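Side-chain contacts in aspartate-semialdehyde dehydrogenase (Candida albicans, PDB 3HSK), which catalyses the NADPH-dependent reductive dephosphorylation of 4-phospho-L-aspartate to its semialdehyde, the second step in making the aspartate family of amino acids: residues G26-V31 against K59-A64; V97-D102 against D108-F113. One frame throughout, in Å; residues are numbered along the deposited sequence.

Contact 1 (G26-V31 against K59-A64); sequences GATGSV and KKYKDA. With NAP (NADP nicotinamide-adenine-dinucleotide phosphate), chain C.
Thr28 and Ala64 bring the two backbones to 6.5 Å between their CA atoms, where a type I beta turn from Gly26 to Gly29 meets the short helix 61-64. The tie between them is the phenol of Tyr61: with CG anti to the backbone N (chi1 -177°) the ring projects from its helix and brings OH to the turn, where it donates a hydrogen bond of 2.9 Å to Ala27 O. That oxygen lies at the ring edge, near the ring plane, while the hydroxyl approaches 30° out of the carbonyl plane. Ala27 CB lies 4.2 Å from Tyr61 CE1, and Leu50 and Ile36 also touch the ring. Beside it the methyls of Thr28 and Ala64 meet, CG2 to CB at 3.7 Å. Thr28 thus turns its two branches to different tasks: the methyl faces the helix, and OG1, held between the backbone N and the carbonyl carbon (chi1 55°), faces the cofactor. OG1 sits between O2X of the 2'-phosphate and the ribose hydroxyl O3B, in modelled bonds so short (2.5 Å from Thr28 OG1 to O2X) that their exact geometry is doubtful; O3B also takes a weak bond from Gly29 N. At the start of helix 30-39, Ser30 N reaches O2N of the nicotinamide-side phosphate at 3.2 Å. Ser53 and Ser56 add further bonds to NADP. Such a glycine-containing turn between the first strand and first helix is the dinucleotide-binding loop of a Rossmann fold.

Contact 2 (V97-D102 against D108-F113); sequences VFSGLD and DIEKSF. With NAP (NADP nicotinamide-adenine-dinucleotide phosphate), chain C.
Strand 97-99 and the loop that follows it run alongside helix 108-113 in the opposite sense, Val97 facing Phe113 at 8.6 Å between CA atoms and Leu101 facing Ile109 at 8.8 Å. Midway, Ser99 OG donates a hydrogen bond of 2.7 Å to Glu110 OE2, which accepts through its anti lone pair, on the side away from OE1. Glu110 gets there because its chain stays extended beyond CG (chi2 165°), carrying the carboxylate from the helix to the strand end. OE2 is shared with Ser122 OG of the adjoining strand 119-122, so one buried carboxylate oxygen joins two strands to the helix. Ser99 OG also takes a weak bond from Leu101 N, two residues on in the loop. The strand, this helix and strand 119-122 form a beta-alpha-beta unit of the Rossmann-type NADP-binding domain, and the contact is its strand-to-helix packing. Apolar pairs lie to either side of the polar bond. Nearer the start of the strand, Val97 CG1 meets Phe113 CE2 at 4.0 Å, the two side chains crossing at about a right angle; Leu25 of the neighbouring strand touches both, and Phe91 meets the Phe113 ring edge-to-face. At the cofactor end, Leu101 CD1 rests on Ile109 CG2 at 3.7 Å. The other methyl of Leu101, CD2, touches the adenine, 3.5 Å from NADP N3A, and Ile109 CD1 approaches C2A of the same base at 4.0 Å. Asp102 N gives a weak hydrogen bond to the ribose oxygen O4B.

In the fold
Contacts 1 and 2, centred 15 Å apart, belong to the same NADP-binding domain and both touch the cofactor. Segment 26-31 follows strand 20-25, and 97-102 holds the end of the neighbouring parallel strand 96-99 and the loop after it; the two meet directly: Gly26 N packs against Leu101 CD2 at 3.7 Å, and Val31 CG1 against Gly100 CA at 4.2 Å. NADP spans this pair of loops. Loop 26-31 meets the adenosine ribose and reaches on to the pyrophosphate, while 97-102 with Ile109 lies along the adenine, so that the two loops share the adenosine half of NADP. Helix 61-64 packs on the loop of contact 1, and helix 103-115 on the strand end and loop of contact 2.

Contact 1 (G26-V31 against K59-A64)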
loop_
_atom_site.group_PDB
_atom_site.type_symbol
_atom_site.label_atom_id
_atom_site.label_comp_id
_atom_site.label_asym_id
_atom_site.label_seq_id
_atom_site.Cartn_x
_atom_site.Cartn_y
_atom_site.Cartn_z
ATOM N N GLY A 26 -11.708 -31.278 0.874
ATOM C CA GLY A 26 -10.364 -30.727 0.776
ATOM C C GLY A 26 -9.789 -30.518 2.165
ATOM O O GLY A 26 -9.158 -29.494 2.439
ATOM N N ALA A 27 -10.004 -31.508 3.028
ATOM C CA ALA A 27 -9.721 -31.403 4.459
ATOM C C ALA A 27 -8.240 -31.286 4.799
ATOM O O ALA A 27 -7.882 -30.695 5.817
ATOM C CB ALA A 27 -10.340 -32.578 5.204
ATOM N N THR A 28 -7.391 -31.840 3.937
ATOM C CA THR A 28 -5.943 -31.888 4.179
ATOM C C THR A 28 -5.246 -30.571 3.844
ATOM O O THR A 28 -4.174 -30.275 4.375
ATOM C CB THR A 28 -5.280 -33.054 3.410
ATOM O OG1 THR A 28 -5.593 -32.951 2.014
ATOM C CG2 THR A 28 -5.798 -34.389 3.928
ATOM N N GLY A 29 -5.873 -29.773 2.984
ATOM C CA GLY A 29 -5.317 -28.488 2.577
ATOM C C GLY A 29 -5.300 -27.467 3.698
ATOM O O GLY A 29 -5.886 -27.689 4.763
ATOM N N SER A 30 -4.632 -26.343 3.437
ATOM C CA SER A 30 -4.451 -25.263 4.411
ATOM C C SER A 30 -5.764 -24.746 5.030
ATOM O O SER A 30 -5.900 -24.712 6.257
ATOM C CB SER A 30 -3.670 -24.110 3.771
ATOM O OG SER A 30 -3.440 -23.074 4.712
ATOM N N VAL A 31 -6.713 -24.351 4.180
ATOM C CA VAL A 31 -8.030 -23.878 4.624
ATOM C C VAL A 31 -8.805 -25.011 5.315
ATOM O O VAL A 31 -9.444 -24.794 6.351
ATOM C CB VAL A 31 -8.850 -23.264 3.446
ATOM C CG1 VAL A 31 -10.308 -23.050 3.836
ATOM C CG2 VAL A 31 -8.239 -21.944 2.996
ATOM N N LYS A 59 -6.225 -42.943 4.607
ATOM C CA LYS A 59 -5.339 -42.542 5.703
ATOM C C LYS A 59 -6.092 -41.877 6.853
ATOM O O LYS A 59 -7.133 -41.243 6.644
ATOM C CB LYS A 59 -4.262 -41.574 5.206
ATOM C CG LYS A 59 -3.316 -42.136 4.175
ATOM C CD LYS A 59 -2.187 -41.164 3.927
ATOM C CE LYS A 59 -1.273 -41.648 2.827
ATOM N NZ LYS A 59 0.047 -40.973 2.921
ATOM N N LYS A 60 -5.556 -42.028 8.065
ATOM C CA LYS A 60 -5.939 -41.191 9.201
ATOM C C LYS A 60 -5.556 -39.762 8.866
ATOM O O LYS A 60 -4.534 -39.532 8.214
ATOM C CB LYS A 60 -5.184 -41.607 10.463
ATOM C CG LYS A 60 -5.644 -42.908 11.097
ATOM C CD LYS A 60 -4.876 -43.163 12.390
ATOM C CE LYS A 60 -5.177 -44.541 12.958
ATOM N NZ LYS A 60 -6.557 -44.661 13.525
ATOM N N TYR A 61 -6.365 -38.804 9.311
ATOM C CA TYR A 61 -6.120 -37.398 9.000
ATOM C C TYR A 61 -4.691 -36.950 9.330
ATOM O O TYR A 61 -4.071 -36.217 8.554
ATOM C CB TYR A 61 -7.155 -36.481 9.672
ATOM C CG TYR A 61 -6.954 -35.024 9.312
ATOM C CD1 TYR A 61 -7.230 -34.565 8.024
ATOM C CD2 TYR A 61 -6.459 -34.116 10.245
ATOM C CE1 TYR A 61 -7.025 -33.238 7.676
ATOM C CE2 TYR A 61 -6.252 -32.784 9.905
ATOM C CZ TYR A 61 -6.539 -32.352 8.620
ATOM O OH TYR A 61 -6.341 -31.039 8.277
ATOM N N LYS A 62 -4.166 -37.409 10.466
ATOM C CA LYS A 62 -2.802 -37.059 10.886
ATOM C C LYS A 62 -1.705 -37.521 9.918
ATOM O O LYS A 62 -0.652 -36.890 9.837
ATOM C CB LYS A 62 -2.508 -37.542 12.316
ATOM C CG LYS A 62 -2.513 -39.054 12.524
ATOM C CD LYS A 62 -1.908 -39.413 13.869
ATOM C CE LYS A 62 -2.110 -40.881 14.199
ATOM N NZ LYS A 62 -1.318 -41.273 15.400
ATOM N N ASP A 63 -1.959 -38.606 9.186
ATOM C CA ASP A 63 -1.001 -39.123 8.204
ATOM C C ASP A 63 -1.210 -38.520 6.820
ATOM O O ASP A 63 -0.276 -38.438 6.023
ATOM C CB ASP A 63 -1.073 -40.654 8.120
ATOM C CG ASP A 63 -0.591 -41.338 9.389
ATOM O OD1 ASP A 63 0.459 -40.937 9.941
ATOM O OD2 ASP A 63 -1.260 -42.291 9.833
ATOM N N ALA A 64 -2.442 -38.101 6.540
ATOM C CA ALA A 64 -2.792 -37.519 5.247
ATOM C C ALA A 64 -2.327 -36.073 5.119
ATOM O O ALA A 64 -1.974 -35.622 4.025
ATOM C CB ALA A 64 -4.298 -37.616 5.009
HETATM P PA NAP C . -4.358 -28.418 -2.599
HETATM O O1A NAP C . -3.662 -29.258 -1.596
HETATM O O2A NAP C . -3.843 -28.682 -3.965
HETATM O O5B NAP C . -5.943 -28.679 -2.536
HETATM C C5B NAP C . -6.672 -28.405 -1.363
HETATM C C4B NAP C . -7.417 -29.665 -0.959
HETATM O O4B NAP C . -8.007 -30.254 -2.107
HETATM C C3B NAP C . -6.479 -30.697 -0.349
HETATM O O3B NAP C . -7.009 -31.170 0.865
HETATM C C2B NAP C . -6.426 -31.804 -1.381
HETATM O O2B NAP C . -6.309 -33.084 -0.809
HETATM C C1B NAP C . -7.735 -31.641 -2.136
HETATM N N9A NAP C . -7.619 -32.174 -3.508
HETATM C C8A NAP C . -6.672 -31.865 -4.450
HETATM N N7A NAP C . -6.925 -32.584 -5.566
HETATM C C5A NAP C . -8.019 -33.349 -5.350
HETATM C C6A NAP C . -8.706 -34.267 -6.144
HETATM N N6A NAP C . -8.300 -34.523 -7.383
HETATM N N1A NAP C . -9.822 -34.914 -5.637
HETATM C C2A NAP C . -10.254 -34.649 -4.348
HETATM N N3A NAP C . -9.561 -33.743 -3.568
HETATM C C4A NAP C . -8.465 -33.103 -4.057
HETATM O O3 NAP C . -4.218 -26.857 -2.224
HETATM P PN NAP C . -3.664 -26.108 -0.907
HETATM O O1N NAP C . -3.401 -24.696 -1.277
HETATM O O2N NAP C . -4.555 -26.400 0.241
HETATM O O5D NAP C . -2.247 -26.833 -0.651
HETATM C C5D NAP C . -1.328 -26.300 0.280
HETATM C C4D NAP C . -0.157 -25.567 -0.386
HETATM O O4D NAP C . 1.063 -26.106 0.106
HETATM C C3D NAP C . -0.113 -25.666 -1.911
HETATM O O3D NAP C . -0.562 -24.477 -2.526
HETATM C C2D NAP C . 1.341 -25.958 -2.243
HETATM O O2D NAP C . 2.018 -24.780 -2.629
HETATM C C1D NAP C . 1.942 -26.484 -0.944
HETATM N N1N NAP C . 2.131 -27.959 -0.989
HETATM C C2N NAP C . 3.408 -28.452 -1.101
HETATM C C3N NAP C . 3.645 -29.830 -1.143
HETATM C C7N NAP C . 5.044 -30.353 -0.942
HETATM O O7N NAP C . 5.366 -31.664 -1.363
HETATM N N7N NAP C . 5.956 -29.564 -0.368
HETATM C C4N NAP C . 2.562 -30.712 -1.075
HETATM C C5N NAP C . 1.264 -30.211 -0.962
HETATM C C6N NAP C . 1.065 -28.832 -0.918
HETATM P P2B NAP C . -4.941 -33.925 -0.963
HETATM O O1X NAP C . -5.304 -35.387 -0.959
HETATM O O2X NAP C . -4.026 -33.610 0.194
HETATM O O3X NAP C . -4.233 -33.576 -2.251
#

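Contact 2 (V97-D102 against D108-F113)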
loop_
_atom_site.group_PDB
_atom_site.type_symbol
_atom_site.label_atom_id
_atom_site.label_comp_id
_atom_site.label_asym_id
_atom_site.label_seq_id
_atom_site.Cartn_x
_atom_site.Cartn_y
_atom_site.Cartn_z
ATOM N N VAL A 97 -21.639 -29.114 4.707
ATOM C CA VAL A 97 -20.359 -29.567 4.169
ATOM C C VAL A 97 -19.477 -28.392 3.749
ATOM O O VAL A 97 -19.726 -27.750 2.725
ATOM C CB VAL A 97 -20.551 -30.545 2.976
ATOM C CG1 VAL A 97 -19.208 -30.934 2.370
ATOM C CG2 VAL A 97 -21.316 -31.793 3.413
ATOM N N PHE A 98 -18.442 -28.131 4.542
ATOM C CA PHE A 98 -17.479 -27.071 4.248
ATOM C C PHE A 98 -16.501 -27.528 3.177
ATOM O O PHE A 98 -16.210 -28.714 3.076
ATOM C CB PHE A 98 -16.731 -26.657 5.518
ATOM C CG PHE A 98 -17.636 -26.327 6.670
ATOM C CD1 PHE A 98 -18.186 -25.053 6.801
ATOM C CD2 PHE A 98 -17.955 -27.297 7.622
ATOM C CE1 PHE A 98 -19.026 -24.746 7.866
ATOM C CE2 PHE A 98 -18.805 -27.002 8.687
ATOM C CZ PHE A 98 -19.335 -25.723 8.813
ATOM N N SER A 99 -15.999 -26.596 2.371
ATOM C CA SER A 99 -15.082 -26.967 1.292
ATOM C C SER A 99 -13.891 -26.022 1.122
ATOM O O SER A 99 -14.052 -24.820 0.874
ATOM C CB SER A 99 -15.839 -27.135 -0.032
ATOM O OG SER A 99 -14.954 -27.231 -1.134
ATOM N N GLY A 100 -12.695 -26.589 1.268
ATOM C CA GLY A 100 -11.445 -25.903 0.944
ATOM C C GLY A 100 -10.735 -26.616 -0.191
ATOM O O GLY A 100 -9.508 -26.649 -0.246
ATOM N N LEU A 101 -11.525 -27.193 -1.092
ATOM C CA LEU A 101 -11.017 -27.911 -2.258
ATOM C C LEU A 101 -10.278 -27.011 -3.232
ATOM O O LEU A 101 -10.628 -25.840 -3.405
ATOM C CB LEU A 101 -12.164 -28.598 -3.002
ATOM C CG LEU A 101 -12.666 -29.950 -2.501
ATOM C CD1 LEU A 101 -14.024 -30.230 -3.112
ATOM C CD2 LEU A 101 -11.683 -31.077 -2.827
ATOM N N ASP A 102 -9.251 -27.583 -3.858
ATOM C CA ASP A 102 -8.537 -26.960 -4.962
ATOM C C ASP A 102 -9.532 -26.705 -6.098
ATOM O O ASP A 102 -10.389 -27.548 -6.389
ATOM C CB ASP A 102 -7.395 -27.887 -5.406
ATOM C CG ASP A 102 -6.717 -27.447 -6.702
ATOM O OD1 ASP A 102 -6.575 -26.231 -6.960
ATOM O OD2 ASP A 102 -6.302 -28.345 -7.465
ATOM N N ASP A 108 -16.539 -29.727 -10.344
ATOM C CA ASP A 108 -17.296 -30.973 -10.496
ATOM C C ASP A 108 -17.818 -31.528 -9.168
ATOM O O ASP A 108 -18.983 -31.927 -9.072
ATOM C CB ASP A 108 -16.443 -32.038 -11.198
ATOM C CG ASP A 108 -16.225 -31.749 -12.681
ATOM O OD1 ASP A 108 -16.587 -30.652 -13.147
ATOM O OD2 ASP A 108 -15.682 -32.630 -13.389
ATOM N N ILE A 109 -16.951 -31.543 -8.153
ATOM C CA ILE A 109 -17.250 -32.167 -6.855
ATOM C C ILE A 109 -18.385 -31.469 -6.097
ATOM O O ILE A 109 -19.338 -32.120 -5.673
ATOM C CB ILE A 109 -15.978 -32.279 -5.960
ATOM C CG1 ILE A 109 -14.998 -33.301 -6.548
ATOM C CG2 ILE A 109 -16.346 -32.679 -4.530
ATOM C CD1 ILE A 109 -13.571 -33.170 -6.032
ATOM N N GLU A 110 -18.271 -30.152 -5.929
ATOM C CA GLU A 110 -19.279 -29.369 -5.207
ATOM C C GLU A 110 -20.646 -29.425 -5.883
ATOM O O GLU A 110 -21.671 -29.411 -5.209
ATOM C CB GLU A 110 -18.821 -27.921 -5.034
ATOM C CG GLU A 110 -17.719 -27.751 -4.001
ATOM C CD GLU A 110 -17.014 -26.408 -4.088
ATOM O OE1 GLU A 110 -17.433 -25.553 -4.897
ATOM O OE2 GLU A 110 -16.031 -26.206 -3.344
ATOM N N LYS A 111 -20.646 -29.507 -7.214
ATOM C CA LYS A 111 -21.873 -29.631 -7.998
ATOM C C LYS A 111 -22.590 -30.943 -7.688
ATOM O O LYS A 111 -23.799 -30.948 -7.464
ATOM C CB LYS A 111 -21.564 -29.521 -9.493
ATOM C CG LYS A 111 -22.785 -29.581 -10.414
ATOM C CD LYS A 111 -22.347 -29.598 -11.871
ATOM C CE LYS A 111 -23.514 -29.862 -12.820
ATOM N NZ LYS A 111 -24.495 -28.730 -12.884
ATOM N N SER A 112 -21.844 -32.047 -7.657
ATOM C CA SER A 112 -22.432 -33.341 -7.310
ATOM C C SER A 112 -22.911 -33.384 -5.858
ATOM O O SER A 112 -23.905 -34.053 -5.547
ATOM C CB SER A 112 -21.476 -34.493 -7.618
ATOM O OG SER A 112 -20.185 -34.244 -7.108
ATOM N N PHE A 113 -22.222 -32.662 -4.977
ATOM C CA PHE A 113 -22.691 -32.508 -3.594
ATOM C C PHE A 113 -24.040 -31.778 -3.525
ATOM O O PHE A 113 -24.959 -32.243 -2.850
ATOM C CB PHE A 113 -21.626 -31.857 -2.699
ATOM C CG PHE A 113 -20.697 -32.854 -2.058
ATOM C CD1 PHE A 113 -19.757 -33.546 -2.822
ATOM C CD2 PHE A 113 -20.778 -33.121 -0.697
ATOM C CE1 PHE A 113 -18.907 -34.488 -2.234
ATOM C CE2 PHE A 113 -19.933 -34.059 -0.099
ATOM C CZ PHE A 113 -18.998 -34.745 -0.875
HETATM P PA NAP C . -4.358 -28.418 -2.599
HETATM O O1A NAP C . -3.662 -29.258 -1.596
HETATM O O2A NAP C . -3.843 -28.682 -3.965
HETATM O O5B NAP C . -5.943 -28.679 -2.536
HETATM C C5B NAP C . -6.672 -28.405 -1.363
HETATM C C4B NAP C . -7.417 -29.665 -0.959
HETATM O O4B NAP C . -8.007 -30.254 -2.107
HETATM C C3B NAP C . -6.479 -30.697 -0.349
HETATM O O3B NAP C . -7.009 -31.170 0.865
HETATM C C2B NAP C . -6.426 -31.804 -1.381
HETATM O O2B NAP C . -6.309 -33.084 -0.809
HETATM C C1B NAP C . -7.735 -31.641 -2.136
HETATM N N9A NAP C . -7.619 -32.174 -3.508
HETATM C C8A NAP C . -6.672 -31.865 -4.450
HETATM N N7A NAP C . -6.925 -32.584 -5.566
HETATM C C5A NAP C . -8.019 -33.349 -5.350
HETATM C C6A NAP C . -8.706 -34.267 -6.144
HETATM N N6A NAP C . -8.300 -34.523 -7.383
HETATM N N1A NAP C . -9.822 -34.914 -5.637
HETATM C C2A NAP C . -10.254 -34.649 -4.348
HETATM N N3A NAP C . -9.561 -33.743 -3.568
HETATM C C4A NAP C . -8.465 -33.103 -4.057
HETATM O O3 NAP C . -4.218 -26.857 -2.224
HETATM P PN NAP C . -3.664 -26.108 -0.907
HETATM O O1N NAP C . -3.401 -24.696 -1.277
HETATM O O2N NAP C . -4.555 -26.400 0.241
HETATM O O5D NAP C . -2.247 -26.833 -0.651
HETATM C C5D NAP C . -1.328 -26.300 0.280
HETATM C C4D NAP C . -0.157 -25.567 -0.386
HETATM O O4D NAP C . 1.063 -26.106 0.106
HETATM C C3D NAP C . -0.113 -25.666 -1.911
HETATM O O3D NAP C . -0.562 -24.477 -2.526
HETATM C C2D NAP C . 1.341 -25.958 -2.243
HETATM O O2D NAP C . 2.018 -24.780 -2.629
HETATM C C1D NAP C . 1.942 -26.484 -0.944
HETATM N N1N NAP C . 2.131 -27.959 -0.989
HETATM C C2N NAP C . 3.408 -28.452 -1.101
HETATM C C3N NAP C . 3.645 -29.830 -1.143
HETATM C C7N NAP C . 5.044 -30.353 -0.942
HETATM O O7N NAP C . 5.366 -31.664 -1.363
HETATM N N7N NAP C . 5.956 -29.564 -0.368
HETATM C C4N NAP C . 2.562 -30.712 -1.075
HETATM C C5N NAP C . 1.264 -30.211 -0.962
HETATM C C6N NAP C . 1.065 -28.832 -0.918
HETATM P P2B NAP C . -4.941 -33.925 -0.963
HETATM O O1X NAP C . -5.304 -35.387 -0.959
HETATM O O2X NAP C . -4.026 -33.610 0.194
HETATM O O3X NAP C . -4.233 -33.576 -2.251
#